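PDB 6LKY: putative isocitrate dehydrogenase, NAD-dependent from Methylococcus capsulatus, which probably catalyses the NAD+-dependent oxidative decarboxylation of isocitrate, with a magnesium ion bound at the active site. Local coordinates for residues A[164-169]-A[219-224]; A[4-9]-A[31-36]. The protein carries 1 engineered substitution. All coordinates share one frame; numbering follows the deposited sequence.

Contact 1 (A[164-169]-A[219-224]); sequences ARRKKV and RFDVLV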
ATOM      1  N   ALA A 164     -15.460 -19.691  -8.552  1.00 39.41           N
ATOM      2  CA  ALA A 164     -15.560 -19.665  -7.100  1.00 39.96           C
ATOM      3  C   ALA A 164     -16.899 -19.129  -6.620  1.00 37.66           C
ATOM      4  O   ALA A 164     -17.104 -19.011  -5.402  1.00 38.68           O
ATOM      5  CB  ALA A 164     -14.423 -18.827  -6.506  1.00 36.34           C
ATOM      6  N   ARG A 165     -17.803 -18.799  -7.549  1.00 42.25           N
ATOM      7  CA  ARG A 165     -19.122 -18.240  -7.237  1.00 39.87           C
ATOM      8  C   ARG A 165     -19.002 -16.968  -6.406  1.00 37.65           C
ATOM      9  O   ARG A 165     -19.738 -16.755  -5.441  1.00 43.19           O
ATOM     10  CB  ARG A 165     -20.025 -19.270  -6.549  1.00 48.59           C
ATOM     11  CG  ARG A 165     -20.790 -20.168  -7.539  1.00 63.56           C
ATOM     12  CD  ARG A 165     -22.289 -19.822  -7.604  1.00 82.82           C
ATOM     13  NE  ARG A 165     -23.032 -20.679  -8.534  1.00 90.41           N
ATOM     14  CZ  ARG A 165     -23.725 -20.246  -9.586  1.00 90.80           C
ATOM     15  NH1 ARG A 165     -23.804 -18.948  -9.855  1.00 89.00           N
ATOM     16  NH2 ARG A 165     -24.364 -21.114 -10.366  1.00 89.92           N
ATOM     17  N   ARG A 166     -18.051 -16.122  -6.774  1.00 42.18           N
ATOM     18  CA  ARG A 166     -17.949 -14.792  -6.201  1.00 38.08           C
ATOM     19  C   ARG A 166     -18.660 -13.803  -7.114  1.00 34.50           C
ATOM     20  O   ARG A 166     -18.981 -14.093  -8.267  1.00 41.50           O
ATOM     21  CB  ARG A 166     -16.483 -14.408  -5.984  1.00 35.00           C
ATOM     22  CG  ARG A 166     -15.885 -15.188  -4.834  1.00 37.00           C
ATOM     23  CD  ARG A 166     -14.480 -14.776  -4.486  1.00 35.97           C
ATOM     24  NE  ARG A 166     -14.016 -15.527  -3.326  1.00 34.29           N
ATOM     25  CZ  ARG A 166     -13.987 -15.056  -2.086  1.00 35.06           C
ATOM     26  NH1 ARG A 166     -14.365 -13.809  -1.827  1.00 32.24           N
ATOM     27  NH2 ARG A 166     -13.555 -15.832  -1.105  1.00 38.48           N
ATOM     28  N   LYS A 167     -18.942 -12.630  -6.580  1.00 37.31           N
ATOM     29  CA  LYS A 167     -19.883 -11.760  -7.254  1.00 41.55           C
ATOM     30  C   LYS A 167     -19.316 -10.441  -7.769  1.00 41.40           C
ATOM     31  O   LYS A 167     -19.964  -9.824  -8.616  1.00 35.61           O
ATOM     32  CB  LYS A 167     -21.129 -11.607  -6.368  1.00 45.95           C
ATOM     33  CG  LYS A 167     -22.013 -12.828  -6.757  1.00 62.70           C
ATOM     34  CD  LYS A 167     -23.090 -13.397  -5.837  1.00 65.58           C
ATOM     35  CE  LYS A 167     -23.592 -12.512  -4.735  1.00 79.82           C
ATOM     36  NZ  LYS A 167     -24.047 -13.363  -3.589  1.00 83.28           N
ATOM     37  N   LYS A 168     -18.121 -10.015  -7.344  1.00 40.87           N
ATOM     38  CA  LYS A 168     -17.589  -8.720  -7.760  1.00 35.17           C
ATOM     39  C   LYS A 168     -16.086  -8.812  -8.002  1.00 28.53           C
ATOM     40  O   LYS A 168     -15.349  -9.433  -7.221  1.00 27.38           O
ATOM     41  CB  LYS A 168     -17.889  -7.631  -6.721  1.00 36.37           C
ATOM     42  CG  LYS A 168     -17.277  -6.256  -7.039  1.00 38.84           C
ATOM     43  CD  LYS A 168     -17.831  -5.194  -6.113  1.00 31.15           C
ATOM     44  CE  LYS A 168     -17.602  -5.574  -4.654  1.00 30.38           C
ATOM     45  NZ  LYS A 168     -17.996  -4.446  -3.773  1.00 32.29           N
ATOM     46  N   VAL A 169     -15.648  -8.184  -9.096  1.00 27.81           N
ATOM     47  CA  VAL A 169     -14.238  -7.924  -9.386  1.00 32.75           C
ATOM     48  C   VAL A 169     -13.999  -6.422  -9.294  1.00 30.97           C
ATOM     49  O   VAL A 169     -14.694  -5.633  -9.949  1.00 30.78           O
ATOM     50  CB  VAL A 169     -13.826  -8.452 -10.773  1.00 26.72           C
ATOM     51  CG1 VAL A 169     -12.428  -7.921 -11.151  1.00 26.36           C
ATOM     52  CG2 VAL A 169     -13.842  -9.980 -10.802  1.00 24.99           C
ATOM     53  N   ARG A 219     -16.341  -4.888   1.960  1.00 29.35           N
ATOM     54  CA  ARG A 219     -16.779  -4.452   0.642  1.00 33.13           C
ATOM     55  C   ARG A 219     -16.060  -5.179  -0.482  1.00 32.92           C
ATOM     56  O   ARG A 219     -16.483  -5.059  -1.633  1.00 37.34           O
ATOM     57  CB  ARG A 219     -16.587  -2.944   0.456  1.00 36.61           C
ATOM     58  CG  ARG A 219     -17.591  -2.022   1.156  1.00 54.54           C
ATOM     59  CD  ARG A 219     -17.775  -0.739   0.356  1.00 61.89           C
ATOM     60  NE  ARG A 219     -18.669   0.255   0.973  1.00 78.33           N
ATOM     61  CZ  ARG A 219     -18.254   1.347   1.623  1.00 82.61           C
ATOM     62  NH1 ARG A 219     -16.948   1.605   1.744  1.00 73.70           N
ATOM     63  NH2 ARG A 219     -19.127   2.140   2.216  1.00 77.48           N
ATOM     64  N   PHE A 220     -14.961  -5.871  -0.197  1.00 30.60           N
ATOM     65  CA  PHE A 220     -14.116  -6.419  -1.242  1.00 29.59           C
ATOM     66  C   PHE A 220     -14.389  -7.898  -1.447  1.00 32.29           C
ATOM     67  O   PHE A 220     -14.640  -8.645  -0.496  1.00 25.02           O
ATOM     68  CB  PHE A 220     -12.635  -6.211  -0.912  1.00 31.34           C
ATOM     69  CG  PHE A 220     -12.211  -4.784  -1.014  1.00 27.64           C
ATOM     70  CD1 PHE A 220     -11.904  -4.223  -2.240  1.00 31.08           C
ATOM     71  CD2 PHE A 220     -12.163  -3.994   0.110  1.00 25.78           C
ATOM     72  CE1 PHE A 220     -11.526  -2.897  -2.331  1.00 37.29           C
ATOM     73  CE2 PHE A 220     -11.793  -2.668   0.029  1.00 32.94           C
ATOM     74  CZ  PHE A 220     -11.475  -2.117  -1.186  1.00 29.58           C
ATOM     75  N   ASP A 221     -14.290  -8.309  -2.714  1.00 27.72           N
ATOM     76  CA  ASP A 221     -14.534  -9.677  -3.136  1.00 30.18           C
ATOM     77  C   ASP A 221     -13.300 -10.204  -3.865  1.00 24.16           C
ATOM     78  O   ASP A 221     -12.370 -10.712  -3.231  1.00 30.20           O
ATOM     79  CB  ASP A 221     -15.794  -9.716  -4.012  1.00 31.75           C
ATOM     80  CG  ASP A 221     -16.417 -11.092  -4.097  1.00 36.45           C
ATOM     81  OD1 ASP A 221     -15.836 -12.057  -3.560  1.00 37.05           O
ATOM     82  OD2 ASP A 221     -17.508 -11.201  -4.697  1.00 47.28           O
ATOM     83  N   VAL A 222     -13.261 -10.081  -5.188  1.00 25.68           N
ATOM     84  CA  VAL A 222     -12.041 -10.321  -5.949  1.00 28.95           C
ATOM     85  C   VAL A 222     -11.432  -8.971  -6.291  1.00 29.87           C
ATOM     86  O   VAL A 222     -12.137  -8.084  -6.778  1.00 26.71           O
ATOM     87  CB  VAL A 222     -12.315 -11.136  -7.223  1.00 30.06           C
ATOM     88  CG1 VAL A 222     -11.015 -11.352  -7.997  1.00 21.91           C
ATOM     89  CG2 VAL A 222     -12.977 -12.465  -6.863  1.00 26.05           C
ATOM     90  N   LEU A 223     -10.149  -8.798  -5.984  1.00 26.71           N
ATOM     91  CA  LEU A 223      -9.368  -7.647  -6.423  1.00 24.34           C
ATOM     92  C   LEU A 223      -8.467  -8.113  -7.547  1.00 23.98           C
ATOM     93  O   LEU A 223      -7.849  -9.163  -7.421  1.00 30.13           O
ATOM     94  CB  LEU A 223      -8.503  -7.094  -5.291  1.00 26.66           C
ATOM     95  CG  LEU A 223      -9.170  -6.441  -4.098  1.00 32.68           C
ATOM     96  CD1 LEU A 223      -9.542  -7.500  -3.070  1.00 35.38           C
ATOM     97  CD2 LEU A 223      -8.219  -5.407  -3.521  1.00 30.67           C
ATOM     98  N   VAL A 224      -8.388  -7.363  -8.639  1.00 21.82           N
ATOM     99  CA  VAL A 224      -7.434  -7.675  -9.697  1.00 17.29           C
ATOM    100  C   VAL A 224      -6.534  -6.463  -9.892  1.00 23.06           C
ATOM    101  O   VAL A 224      -7.011  -5.317  -9.940  1.00 21.48           O
ATOM    102  CB  VAL A 224      -8.120  -8.107 -11.011  1.00 22.50           C
ATOM    103  CG1 VAL A 224      -8.859  -6.944 -11.670  1.00 22.62           C
ATOM    104  CG2 VAL A 224      -7.081  -8.712 -11.977  1.00 20.60           C
TER
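Asp221 accepts bonds from Arg166, Lys167 and Lys168 where two neighbouring parallel strands, 168-173 and 222-225, begin side by side in the large mixed sheet. Its CG stands anti to the backbone N (chi1 -159°), which carries the carboxylate across to the 164-169 chain. OD2 takes two backbone donors from one face of the carboxylate: Lys167 N at 2.8 Å on the syn side, and Lys168 N at 3.0 Å from above the plane. OD1 faces the other partner, Arg166 NH1, 2.9 Å away in a salt bridge; OD1 lies at the guanidinium edge, though the two planar groups are turned 58° apart. Arg166 reaches it with an extended chain whose CD also rests on Val222 CG2. An alanine in place of Asp221 would probably leave the Lys167 and Lys168 amides without this shared acceptor and the arginine without its counter-charge. Beyond the carboxylate, Val222 N bonds to Lys168 O at 3.0 Å, the first rung of the parallel pairing. Lys168, bent at chi3, swings NZ back to Arg219 O, 2.7 Å away. Val169 and Val224 meet through their CG1 methyls at 3.7 Å. These valines pack beneath helix 147-163, against Phe158, Ala161 and Ala157; strand 111-117 flanks 222-225, supplying Asn111 as a second partner for Arg166, and strand 200-205 flanks 168-173.

Contact 2 (A[4-9]-A[31-36]); sequences ITLIPG and VQWDTQ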
ATOM      1  N   ILE A   4       6.257 -33.874  -6.918  1.00 42.85           N
ATOM      2  CA  ILE A   4       6.187 -32.437  -6.666  1.00 40.61           C
ATOM      3  C   ILE A   4       7.569 -31.910  -6.305  1.00 37.94           C
ATOM      4  O   ILE A   4       8.216 -32.436  -5.388  1.00 34.23           O
ATOM      5  CB  ILE A   4       5.197 -32.129  -5.531  1.00 37.96           C
ATOM      6  CG1 ILE A   4       3.770 -32.438  -5.982  1.00 35.75           C
ATOM      7  CG2 ILE A   4       5.374 -30.687  -5.028  1.00 35.53           C
ATOM      8  CD1 ILE A   4       2.755 -32.254  -4.906  1.00 24.99           C
ATOM      9  N   THR A   5       8.013 -30.855  -7.001  1.00 35.56           N
ATOM     10  CA  THR A   5       9.292 -30.238  -6.656  1.00 32.10           C
ATOM     11  C   THR A   5       9.162 -29.512  -5.323  1.00 34.38           C
ATOM     12  O   THR A   5       8.173 -28.817  -5.086  1.00 32.79           O
ATOM     13  CB  THR A   5       9.742 -29.271  -7.753  1.00 36.50           C
ATOM     14  OG1 THR A   5       9.937 -29.990  -8.977  1.00 31.38           O
ATOM     15  CG2 THR A   5      11.049 -28.567  -7.362  1.00 26.12           C
ATOM     16  N   LEU A   6      10.136 -29.715  -4.433  1.00 31.27           N
ATOM     17  CA  LEU A   6      10.077 -29.209  -3.065  1.00 31.85           C
ATOM     18  C   LEU A   6      11.298 -28.341  -2.797  1.00 32.11           C
ATOM     19  O   LEU A   6      12.437 -28.811  -2.923  1.00 34.84           O
ATOM     20  CB  LEU A   6      10.015 -30.364  -2.062  1.00 35.60           C
ATOM     21  CG  LEU A   6       9.980 -30.013  -0.573  1.00 35.86           C
ATOM     22  CD1 LEU A   6       8.664 -29.325  -0.243  1.00 33.09           C
ATOM     23  CD2 LEU A   6      10.170 -31.264   0.300  1.00 35.74           C
ATOM     24  N   ILE A   7      11.067 -27.096  -2.409  1.00 31.25           N
ATOM     25  CA  ILE A   7      12.137 -26.139  -2.163  1.00 32.38           C
ATOM     26  C   ILE A   7      12.022 -25.646  -0.726  1.00 29.44           C
ATOM     27  O   ILE A   7      11.153 -24.840  -0.400  1.00 29.63           O
ATOM     28  CB  ILE A   7      12.083 -24.963  -3.154  1.00 34.05           C
ATOM     29  CG1 ILE A   7      12.186 -25.473  -4.601  1.00 31.81           C
ATOM     30  CG2 ILE A   7      13.160 -23.944  -2.796  1.00 26.91           C
ATOM     31  CD1 ILE A   7      12.034 -24.382  -5.671  1.00 27.75           C
ATOM     32  N   PRO A   8      12.889 -26.124   0.168  1.00 30.34           N
ATOM     33  CA  PRO A   8      12.780 -25.715   1.582  1.00 32.59           C
ATOM     34  C   PRO A   8      12.982 -24.226   1.813  1.00 29.39           C
ATOM     35  O   PRO A   8      12.364 -23.659   2.723  1.00 30.73           O
ATOM     36  CB  PRO A   8      13.882 -26.544   2.261  1.00 30.52           C
ATOM     37  CG  PRO A   8      14.090 -27.720   1.318  1.00 36.34           C
ATOM     38  CD  PRO A   8      13.944 -27.128  -0.039  1.00 30.91           C
ATOM     39  N   GLY A   9      13.868 -23.587   1.049  1.00 25.24           N
ATOM     40  CA  GLY A   9      14.011 -22.140   1.121  1.00 27.00           C
ATOM     41  C   GLY A   9      14.947 -21.647   2.214  1.00 26.89           C
ATOM     42  O   GLY A   9      15.853 -22.352   2.667  1.00 28.06           O
ATOM     43  N   VAL A  31       2.587 -38.432  -2.189  1.00 42.45           N
ATOM     44  CA  VAL A  31       3.489 -37.458  -2.790  1.00 48.01           C
ATOM     45  C   VAL A  31       4.892 -38.042  -2.866  1.00 37.99           C
ATOM     46  O   VAL A  31       5.461 -38.432  -1.840  1.00 40.09           O
ATOM     47  CB  VAL A  31       3.526 -36.135  -2.006  1.00 48.20           C
ATOM     48  CG1 VAL A  31       4.347 -35.110  -2.775  1.00 38.03           C
ATOM     49  CG2 VAL A  31       2.118 -35.626  -1.725  1.00 37.30           C
ATOM     50  N   GLN A  32       5.460 -38.063  -4.068  1.00 34.77           N
ATOM     51  CA  GLN A  32       6.901 -38.219  -4.245  1.00 38.15           C
ATOM     52  C   GLN A  32       7.523 -36.820  -4.276  1.00 36.49           C
ATOM     53  O   GLN A  32       7.412 -36.105  -5.273  1.00 39.64           O
ATOM     54  CB  GLN A  32       7.198 -39.001  -5.519  1.00 37.19           C
ATOM     55  CG  GLN A  32       8.666 -39.398  -5.684  1.00 41.07           C
ATOM     56  CD  GLN A  32       8.981 -39.901  -7.084  1.00 51.91           C
ATOM     57  OE1 GLN A  32       8.100 -40.390  -7.792  1.00 54.85           O
ATOM     58  NE2 GLN A  32      10.239 -39.769  -7.494  1.00 55.95           N
ATOM     59  N   TRP A  33       8.173 -36.413  -3.184  1.00 38.71           N
ATOM     60  CA  TRP A  33       8.833 -35.109  -3.142  1.00 44.75           C
ATOM     61  C   TRP A  33      10.165 -35.136  -3.889  1.00 45.64           C
ATOM     62  O   TRP A  33      11.003 -36.017  -3.664  1.00 49.12           O
ATOM     63  CB  TRP A  33       9.074 -34.658  -1.704  1.00 33.72           C
ATOM     64  CG  TRP A  33       7.859 -34.559  -0.878  1.00 37.95           C
ATOM     65  CD1 TRP A  33       7.473 -35.417   0.111  1.00 45.14           C
ATOM     66  CD2 TRP A  33       6.856 -33.539  -0.939  1.00 44.68           C
ATOM     67  NE1 TRP A  33       6.291 -34.999   0.666  1.00 45.42           N
ATOM     68  CE2 TRP A  33       5.886 -33.850   0.040  1.00 43.82           C
ATOM     69  CE3 TRP A  33       6.675 -32.396  -1.733  1.00 39.21           C
ATOM     70  CZ2 TRP A  33       4.749 -33.064   0.249  1.00 44.51           C
ATOM     71  CZ3 TRP A  33       5.546 -31.612  -1.523  1.00 37.95           C
ATOM     72  CH2 TRP A  33       4.596 -31.952  -0.540  1.00 40.11           C
ATOM     73  N   ASP A  34      10.369 -34.147  -4.749  1.00 37.00           N
ATOM     74  CA  ASP A  34      11.604 -33.958  -5.508  1.00 32.19           C
ATOM     75  C   ASP A  34      12.303 -32.724  -4.932  1.00 41.71           C
ATOM     76  O   ASP A  34      12.050 -31.595  -5.356  1.00 37.31           O
ATOM     77  CB  ASP A  34      11.276 -33.804  -6.984  1.00 38.21           C
ATOM     78  CG  ASP A  34      12.503 -33.746  -7.856  1.00 39.15           C
ATOM     79  OD1 ASP A  34      13.631 -33.751  -7.310  1.00 41.96           O
ATOM     80  OD2 ASP A  34      12.327 -33.689  -9.092  1.00 41.23           O
ATOM     81  N   THR A  35      13.171 -32.947  -3.948  1.00 33.62           N
ATOM     82  CA  THR A  35      13.781 -31.852  -3.206  1.00 33.71           C
ATOM     83  C   THR A  35      14.846 -31.149  -4.039  1.00 37.72           C
ATOM     84  O   THR A  35      15.765 -31.788  -4.564  1.00 39.86           O
ATOM     85  CB  THR A  35      14.382 -32.373  -1.903  1.00 33.07           C
ATOM     86  OG1 THR A  35      13.324 -32.856  -1.073  1.00 42.52           O
ATOM     87  CG2 THR A  35      15.119 -31.256  -1.160  1.00 35.07           C
ATOM     88  N   GLN A  36      14.720 -29.823  -4.144  1.00 34.03           N
ATOM     89  CA  GLN A  36      15.636 -28.984  -4.906  1.00 32.78           C
ATOM     90  C   GLN A  36      15.962 -27.739  -4.090  1.00 27.67           C
ATOM     91  O   GLN A  36      15.246 -27.391  -3.151  1.00 41.02           O
ATOM     92  CB  GLN A  36      15.032 -28.587  -6.257  1.00 29.78           C
ATOM     93  CG  GLN A  36      14.631 -29.740  -7.116  1.00 30.40           C
ATOM     94  CD  GLN A  36      15.824 -30.465  -7.687  1.00 39.73           C
ATOM     95  OE1 GLN A  36      16.941 -29.946  -7.677  1.00 32.41           O
ATOM     96  NE2 GLN A  36      15.594 -31.674  -8.193  1.00 33.64           N
TER
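Ile4, Leu6 and Trp33 form the apolar centre where parallel strands 2-7 and 31-35 pair at the edge of the large sheet. Ile4 CG2 comes within 3.6 Å of Trp33 CZ3, the two side chains lying side by side and pointing the same way. Leu6 crosses the indole at a slant, its CB 3.9 Å from Trp33 CE3, while CD2 leans toward Thr35. Val31 CG1 sits over the centre of one face of the indole and also touches Ile4 CD1. With CG anti to its carbonyl carbon (chi1 -58°), Trp33 brings the CE3-CZ3 side of its six-membered ring to Ile4 and Leu6; helix 13-26 packs on the sheet face that carries these three, Val17 against Leu6 and Val21 and Ile24 against Trp33, and Glu25 bonds Trp33 NE1. Four backbone hydrogen bonds join the strands: Ile4 N to Gln32 O, Asp34 N to Ile4 O at 2.8 Å, Leu6 N to Asp34 O, and Gln36 N to Leu6 O at 2.8 Å. Thr5 and Asp34 form the pair on the other face. There Thr5 CG2 packs against Gln36 CG at 3.8 Å, and Gln36, bent at chi2, turns NE2 back to Asp34 OD1 at 3.0 Å, meeting it from above the carboxylate plane. Ser57 bonds both Thr5 OG1 and Asp34 OD2. The right-handed beta-alpha-beta unit thus has two unlike faces: the greasy one seats its own crossover helix, whereas the face with Thr5 and Asp34 is joined to helix 52-61 by directed hydrogen bonds.

Contacts 1 and 2 belong to one mixed sheet but lie on opposite sides of the chain's centre, their own centres 33 Å apart and their nearest atoms about 22 Å apart, so neither touches the other. Contact 2 includes the outermost strand 31-35, whereas contact 1 lies one strand in from the far edge, which 200-205 forms. Both pair parallel strands, and contact 2 closes along the chain before contact 1 opens. Neither is itself a known NAD site: in contact 2 the Ile7 side chain is about 9 Å from a bound NAD and about 4 Å from the side chains of NAD-binding Lys66 and Leu69, while contact 1 lies away from such sites, its Arg219 side chain only coming to about 6 Å from a bound NAD.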